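Local coordinates for ABC transporter, substrate binding protein (Polyamine) (Agrobacterium tumefaciens, PDB 4EUO) that binds gamma-aminobutyric acid (GABA) between its two lobes as a periplasmic solute-binding protein, probably delivering it to an ABC transporter, at residues D121-A126 against E144-A149; R164-L169 against Y309-K314; N295-A298 against E303-E306. One frame throughout, in Å; residues are numbered along the deposited sequence.

Interaction 1 (D121-A126 against E144-A149); sequences DLFDTA and EAALLA
Phe123 lies with its ring slantwise against one side of helix 142-149, where three small residues, Ala145, Ala146 and Ala149, receive it. The two ends of the ring have different partners. Near its root, CD2 of Phe123 sits 3.5 Å from CB of Ala149, one helical turn beyond Ala145. At the far end, CZ of Phe123 reaches the backbone itself, 3.5 Å from CA of Ala146, with the Ala146 methyl also in touch. With CG anti to the carbonyl carbon (chi1 -81°), the ring extends toward the helix from Phe123, the residue at which the chain leaves helical geometry after helix 119-122. Alanines keep this side of helix 142-149 low enough for an aromatic side chain to approach its backbone. No hydrogen bond crosses the contact; apart from CE2 of Phe123 lying 4.1 Å from O of Ala145, it is apolar. Around it the other layers of the lobe close in: Phe134 of strand 132-135 meets the Phe123 ring at about 50°, Leu169 of helix 162-170 touches both Phe123 and Ala146, and Trp119 of helix 119-122 packs on Ala145 and Ala149, while Ile222 of strand 215-229 also reaches Ala145.

Interaction 2 (R164-L169 against Y309-K314); sequences RAFKKL and YAWQAK
Trp311 and Phe166 come together through different first torsions: the indole swings anti to its own backbone nitrogen (chi1 165°), whereas the phenyl CG of Phe166 lies anti to the carbonyl carbon (chi1 -66°). From helices 301-313 and 162-170 the two rings thus meet as an offset stack, the Phe166 ring against the five-membered ring of Trp311. Their centroids are 4.5 Å apart and their planes are inclined by only 11°. The offset places CD1 of Phe166 3.4 Å from CG of Trp311, toward the rim of the indole. Each ring also takes the other residue's methylene on its face. CB of Trp311 stands over the centre of the phenyl ring, 3.8 Å from the Phe166 centroid, and CB of Phe166 approaches the five-membered ring of Trp311 in a second CH-pi contact. Leu169, one turn further along helix 162-170, extends the apolar surface to the six-membered ring: its CB comes within 3.4 Å of CZ2 of Trp311, and its CD1 lies over the rim of the indole face. The polar end of the tryptophan is met by Asp170, whose OD1 accepts a hydrogen bond from NE1 of Trp311, while OD2 of Asp170 forms a salt bridge with NZ of Lys314. Lys173 adds a cation-pi contact with the indole and a hydrogen bond to the carbonyl of Trp311. Between the two segments the contact rests on stacking and CH-pi attraction, while Asp170, at the end of helix 162-170, adds a hydrogen bond and a salt bridge to the same join; the hydrogen bond probably limits how far the indole can turn, helping to fix the ring against which Phe166 stacks.

Interaction 3 (N295-A298 against E303-E306); sequences NYWA and EIGE
Ile304 presses both of its branches onto the indole of Trp297, and this is the close-packed part of the contact. Its CG2 methyl bears on the far end of the six-membered ring, 3.5 Å from CZ3 of Trp297 and equally near CH2. The other branch comes down over the face: CD1 of Ile304 is 4.0 Å from the centroid of that ring, 18° off the normal, which makes a CH-pi contact. The isoleucine chain and the indole run at about a right angle to each other. CG1 of Ile304 is anti to the carbonyl carbon, a torsion (chi1 -61°) that leaves CG2 anti to the backbone N and turns both branches to the indole. The segments belong to consecutive helices, 294-299 and 301-313, which form the C-terminal helical end of a class D periplasmic binding protein fold and pack on helix 142-149; the Trp297 side chain is about 12 Å from bound GABA. NE1 of Trp297 is held by OE2 of Glu144, and Ile143 of the same helix, 142-149, touches both Trp297 and Ile304. Toward the more exposed side the packing is looser. Tyr296, itself partly exposed, brings CE2 of its ring only to 4.3 Å from CD1 of Ile304, obliquely, and its main company lies elsewhere: the rings of His300 and Tyr158 meet it, and its hydroxyl is hydrogen-bonded to the backbone nitrogen of Leu160.

How the interactions relate
From the N terminus, interaction 1 comes first, closing a short loop that contains strand 132-135 and bringing the turn after helix 119-122 against helix 142-149. Helix 162-170 follows, and its 164-169 segment touches both segments of interaction 1 before opening interaction 2. That contact closes only 140 residues later, at the C-terminal end of helix 301-313. Interaction 3 is nested inside this long loop and uses the earlier part of the same helix, bridging the bend between it and helix 294-299. Interactions 1 and 3 are in series, yet a side-chain hydrogen bond between helix 142-149 and helix 294-299 connects them. The C-terminal helix is thereby tied to helices 142-149 and 162-170.

Interaction 1 (D121-A126 against E144-A149)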
# COMPACT_ATOMS: atom_id res chain seq x y z
N ASP A 121 -6.48 -19.45 -9.46
CA ASP A 121 -7.02 -20.26 -8.37
C ASP A 121 -7.96 -19.44 -7.49
O ASP A 121 -9.04 -19.90 -7.09
CB ASP A 121 -5.90 -20.80 -7.47
CG ASP A 121 -4.92 -21.77 -8.12
OD1 ASP A 121 -5.28 -22.39 -9.16
OD2 ASP A 121 -3.81 -21.91 -7.58
N LEU A 122 -7.52 -18.19 -7.17
CA LEU A 122 -8.32 -17.35 -6.28
C LEU A 122 -9.67 -17.03 -6.89
O LEU A 122 -10.65 -16.81 -6.16
CB LEU A 122 -7.52 -16.06 -5.97
CG LEU A 122 -8.13 -15.14 -4.93
CD1 LEU A 122 -8.32 -15.85 -3.58
CD2 LEU A 122 -7.32 -13.91 -4.76
N PHE A 123 -9.77 -17.04 -8.21
CA PHE A 123 -11.01 -16.79 -8.91
C PHE A 123 -11.79 -18.09 -9.23
O PHE A 123 -12.81 -18.00 -9.89
CB PHE A 123 -10.77 -15.95 -10.18
CG PHE A 123 -10.63 -14.47 -9.88
CD1 PHE A 123 -11.67 -13.59 -10.17
CD2 PHE A 123 -9.48 -13.96 -9.31
CE1 PHE A 123 -11.56 -12.23 -9.87
CE2 PHE A 123 -9.35 -12.59 -9.03
CZ PHE A 123 -10.39 -11.74 -9.31
N ASP A 124 -11.34 -19.24 -8.70
CA ASP A 124 -12.01 -20.51 -8.99
C ASP A 124 -12.72 -20.99 -7.73
O ASP A 124 -12.13 -21.64 -6.89
CB ASP A 124 -11.00 -21.56 -9.52
CG ASP A 124 -11.64 -22.81 -10.07
OD1 ASP A 124 -12.74 -23.15 -9.63
OD2 ASP A 124 -11.00 -23.48 -10.93
N THR A 125 -14.00 -20.64 -7.61
CA THR A 125 -14.82 -21.03 -6.46
C THR A 125 -15.20 -22.51 -6.44
O THR A 125 -15.52 -23.01 -5.38
CB THR A 125 -16.05 -20.15 -6.34
OG1 THR A 125 -16.85 -20.30 -7.52
CG2 THR A 125 -15.70 -18.69 -6.11
N ALA A 126 -15.12 -23.22 -7.59
CA ALA A 126 -15.45 -24.65 -7.58
C ALA A 126 -14.31 -25.42 -6.93
O ALA A 126 -14.54 -26.27 -6.06
CB ALA A 126 -15.66 -25.14 -8.99
N GLU A 144 -6.35 -5.54 -11.83
CA GLU A 144 -5.24 -6.25 -12.44
C GLU A 144 -5.28 -7.74 -12.08
O GLU A 144 -5.10 -8.58 -12.96
CB GLU A 144 -3.90 -5.65 -12.00
CG GLU A 144 -3.58 -4.26 -12.56
CD GLU A 144 -4.17 -3.06 -11.84
OE1 GLU A 144 -5.03 -3.21 -10.95
OE2 GLU A 144 -3.72 -1.94 -12.18
N ALA A 145 -5.58 -8.08 -10.83
CA ALA A 145 -5.65 -9.49 -10.45
C ALA A 145 -6.75 -10.20 -11.23
O ALA A 145 -6.53 -11.35 -11.68
CB ALA A 145 -5.88 -9.61 -8.95
N ALA A 146 -7.92 -9.57 -11.41
CA ALA A 146 -9.01 -10.18 -12.18
C ALA A 146 -8.56 -10.41 -13.63
O ALA A 146 -8.84 -11.48 -14.21
CB ALA A 146 -10.22 -9.25 -12.16
N LEU A 147 -7.85 -9.45 -14.22
CA LEU A 147 -7.40 -9.59 -15.60
C LEU A 147 -6.36 -10.69 -15.71
O LEU A 147 -6.43 -11.50 -16.66
CB LEU A 147 -6.86 -8.24 -16.10
CG LEU A 147 -7.95 -7.18 -16.33
CD1 LEU A 147 -7.36 -5.79 -16.36
CD2 LEU A 147 -8.76 -7.48 -17.60
N LEU A 148 -5.43 -10.77 -14.75
CA LEU A 148 -4.44 -11.85 -14.75
C LEU A 148 -5.11 -13.19 -14.58
O LEU A 148 -4.73 -14.14 -15.28
CB LEU A 148 -3.42 -11.66 -13.64
CG LEU A 148 -2.53 -10.42 -13.76
CD1 LEU A 148 -1.89 -10.07 -12.42
CD2 LEU A 148 -1.47 -10.58 -14.85
N ALA A 149 -6.11 -13.28 -13.71
CA ALA A 149 -6.85 -14.53 -13.49
C ALA A 149 -7.59 -14.92 -14.77
O ALA A 149 -7.81 -16.12 -14.99
CB ALA A 149 -7.85 -14.33 -12.38

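Interaction 2 (R164-L169 against Y309-K314)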
# COMPACT_ATOMS: atom_id res chain seq x y z
N ARG A 164 -13.80 -6.21 -19.10
CA ARG A 164 -13.35 -7.58 -18.96
C ARG A 164 -13.08 -7.90 -17.47
O ARG A 164 -13.43 -8.97 -16.98
CB ARG A 164 -12.10 -7.79 -19.80
CG ARG A 164 -11.52 -9.18 -19.72
CD ARG A 164 -10.35 -9.31 -20.67
NE ARG A 164 -9.76 -10.64 -20.59
CZ ARG A 164 -8.84 -11.10 -21.44
NH1 ARG A 164 -8.37 -10.32 -22.41
NH2 ARG A 164 -8.38 -12.34 -21.33
N ALA A 165 -12.43 -6.96 -16.75
CA ALA A 165 -12.15 -7.16 -15.34
C ALA A 165 -13.43 -7.32 -14.55
O ALA A 165 -13.52 -8.21 -13.70
CB ALA A 165 -11.33 -6.00 -14.79
N PHE A 166 -14.43 -6.46 -14.81
CA PHE A 166 -15.69 -6.54 -14.07
C PHE A 166 -16.45 -7.82 -14.39
O PHE A 166 -17.04 -8.42 -13.48
CB PHE A 166 -16.54 -5.29 -14.37
CG PHE A 166 -15.97 -3.98 -13.87
CD1 PHE A 166 -15.36 -3.88 -12.63
CD2 PHE A 166 -16.09 -2.82 -14.63
CE1 PHE A 166 -14.84 -2.65 -12.17
CE2 PHE A 166 -15.60 -1.59 -14.16
CZ PHE A 166 -14.95 -1.53 -12.95
N LYS A 167 -16.40 -8.28 -15.67
CA LYS A 167 -17.05 -9.56 -15.98
C LYS A 167 -16.39 -10.71 -15.22
O LYS A 167 -17.09 -11.59 -14.72
CB LYS A 167 -16.99 -9.84 -17.49
CG LYS A 167 -17.98 -8.99 -18.26
CD LYS A 167 -17.96 -9.24 -19.76
CE LYS A 167 -19.02 -8.44 -20.48
NZ LYS A 167 -18.93 -8.62 -21.96
N LYS A 168 -15.05 -10.68 -15.09
CA LYS A 168 -14.35 -11.72 -14.35
C LYS A 168 -14.70 -11.62 -12.84
O LYS A 168 -14.95 -12.64 -12.19
CB LYS A 168 -12.83 -11.61 -14.56
CG LYS A 168 -12.00 -12.72 -13.88
CD LYS A 168 -12.40 -14.15 -14.32
CE LYS A 168 -11.33 -15.09 -13.88
NZ LYS A 168 -11.70 -16.50 -14.16
N LEU A 169 -14.72 -10.41 -12.29
CA LEU A 169 -15.12 -10.23 -10.88
C LEU A 169 -16.57 -10.68 -10.64
O LEU A 169 -16.85 -11.26 -9.60
CB LEU A 169 -14.94 -8.78 -10.43
CG LEU A 169 -13.48 -8.42 -10.19
CD1 LEU A 169 -13.27 -6.91 -10.36
CD2 LEU A 169 -13.02 -8.91 -8.82
N TYR A 309 -16.89 1.92 -8.17
CA TYR A 309 -17.99 2.01 -7.20
C TYR A 309 -19.33 1.71 -7.84
O TYR A 309 -20.16 1.05 -7.22
CB TYR A 309 -17.96 3.34 -6.44
CG TYR A 309 -16.72 3.48 -5.59
CD1 TYR A 309 -16.41 2.54 -4.61
CD2 TYR A 309 -15.82 4.51 -5.82
CE1 TYR A 309 -15.24 2.66 -3.86
CE2 TYR A 309 -14.65 4.63 -5.08
CZ TYR A 309 -14.35 3.68 -4.11
OH TYR A 309 -13.18 3.78 -3.42
N ALA A 310 -19.53 2.12 -9.10
CA ALA A 310 -20.78 1.80 -9.80
C ALA A 310 -20.89 0.29 -10.01
O ALA A 310 -21.94 -0.29 -9.76
CB ALA A 310 -20.84 2.52 -11.13
N TRP A 311 -19.77 -0.38 -10.35
CA TRP A 311 -19.81 -1.81 -10.53
C TRP A 311 -20.11 -2.52 -9.20
O TRP A 311 -20.89 -3.47 -9.16
CB TRP A 311 -18.49 -2.32 -11.16
CG TRP A 311 -18.38 -3.80 -11.02
CD1 TRP A 311 -19.03 -4.74 -11.77
CD2 TRP A 311 -17.72 -4.53 -9.97
NE1 TRP A 311 -18.79 -5.99 -11.27
CE2 TRP A 311 -18.00 -5.90 -10.15
CE3 TRP A 311 -16.93 -4.15 -8.86
CZ2 TRP A 311 -17.53 -6.88 -9.29
CZ3 TRP A 311 -16.45 -5.13 -8.01
CH2 TRP A 311 -16.77 -6.48 -8.22
N GLN A 312 -19.50 -2.06 -8.10
CA GLN A 312 -19.75 -2.67 -6.80
C GLN A 312 -21.25 -2.63 -6.46
O GLN A 312 -21.78 -3.61 -5.91
CB GLN A 312 -18.95 -1.96 -5.70
CG GLN A 312 -17.50 -2.46 -5.65
CD GLN A 312 -16.77 -1.84 -4.50
OE1 GLN A 312 -16.97 -0.68 -4.17
NE2 GLN A 312 -15.86 -2.59 -3.88
N ALA A 313 -21.93 -1.54 -6.85
CA ALA A 313 -23.36 -1.36 -6.54
C ALA A 313 -24.31 -2.02 -7.55
O ALA A 313 -25.50 -2.15 -7.26
CB ALA A 313 -23.67 0.12 -6.40
N LYS A 314 -23.79 -2.48 -8.68
CA LYS A 314 -24.57 -3.15 -9.73
C LYS A 314 -25.15 -4.48 -9.25
O LYS A 314 -24.49 -5.23 -8.55
CB LYS A 314 -23.71 -3.33 -11.00
CG LYS A 314 -24.38 -4.07 -12.17
CD LYS A 314 -23.57 -3.99 -13.47
CE LYS A 314 -22.26 -4.75 -13.47
NZ LYS A 314 -22.46 -6.23 -13.52

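Interaction 3 (N295-A298 against E303-E306)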
# COMPACT_ATOMS: atom_id res chain seq x y z
N ASN A 295 1.14 5.50 -12.31
CA ASN A 295 1.00 6.71 -13.11
C ASN A 295 -0.21 6.60 -14.03
O ASN A 295 -0.97 7.56 -14.19
CB ASN A 295 2.28 6.95 -13.88
CG ASN A 295 3.39 7.40 -12.97
OD1 ASN A 295 4.53 6.92 -13.07
ND2 ASN A 295 3.08 8.29 -12.04
N TYR A 296 -0.44 5.42 -14.58
CA TYR A 296 -1.63 5.18 -15.39
C TYR A 296 -2.88 5.42 -14.54
O TYR A 296 -3.80 6.13 -14.96
CB TYR A 296 -1.65 3.73 -15.91
CG TYR A 296 -2.91 3.43 -16.68
CD1 TYR A 296 -3.00 3.70 -18.04
CD2 TYR A 296 -4.01 2.84 -16.05
CE1 TYR A 296 -4.16 3.44 -18.74
CE2 TYR A 296 -5.18 2.58 -16.74
CZ TYR A 296 -5.25 2.88 -18.09
OH TYR A 296 -6.41 2.64 -18.74
N TRP A 297 -2.90 4.86 -13.33
CA TRP A 297 -4.02 5.07 -12.44
C TRP A 297 -4.16 6.56 -12.07
O TRP A 297 -5.29 7.08 -12.07
CB TRP A 297 -3.87 4.21 -11.17
CG TRP A 297 -4.44 2.84 -11.33
CD1 TRP A 297 -3.87 1.76 -11.94
CD2 TRP A 297 -5.70 2.40 -10.83
NE1 TRP A 297 -4.69 0.66 -11.83
CE2 TRP A 297 -5.82 1.02 -11.14
CE3 TRP A 297 -6.69 3.01 -10.06
CZ2 TRP A 297 -6.92 0.26 -10.73
CZ3 TRP A 297 -7.77 2.25 -9.64
CH2 TRP A 297 -7.88 0.90 -9.98
N ALA A 298 -3.05 7.26 -11.80
CA ALA A 298 -3.14 8.68 -11.43
C ALA A 298 -3.80 9.47 -12.57
O ALA A 298 -4.64 10.32 -12.31
CB ALA A 298 -1.75 9.23 -11.20
N GLU A 303 -12.03 8.54 -13.06
CA GLU A 303 -12.88 7.73 -13.91
C GLU A 303 -12.89 6.27 -13.52
O GLU A 303 -13.95 5.64 -13.48
CB GLU A 303 -12.51 7.92 -15.38
CG GLU A 303 -13.55 7.39 -16.36
CD GLU A 303 -15.01 7.75 -16.13
OE1 GLU A 303 -15.30 8.93 -15.83
OE2 GLU A 303 -15.86 6.85 -16.30
N ILE A 304 -11.72 5.73 -13.19
CA ILE A 304 -11.71 4.34 -12.74
C ILE A 304 -12.51 4.23 -11.44
O ILE A 304 -13.30 3.30 -11.29
CB ILE A 304 -10.28 3.79 -12.57
CG1 ILE A 304 -9.49 3.83 -13.90
CG2 ILE A 304 -10.34 2.37 -12.02
CD1 ILE A 304 -7.99 3.62 -13.71
N GLY A 305 -12.34 5.20 -10.54
CA GLY A 305 -13.07 5.17 -9.28
C GLY A 305 -14.58 5.15 -9.48
O GLY A 305 -15.31 4.35 -8.88
N GLU A 306 -15.08 6.02 -10.37
CA GLU A 306 -16.53 6.07 -10.66
C GLU A 306 -17.02 4.71 -11.15
O GLU A 306 -18.03 4.19 -10.67
CB GLU A 306 -16.82 7.15 -11.71
CG GLU A 306 -16.77 8.54 -11.11
CD GLU A 306 -17.21 9.69 -12.00
OE1 GLU A 306 -17.96 9.45 -12.98
OE2 GLU A 306 -16.84 10.85 -11.69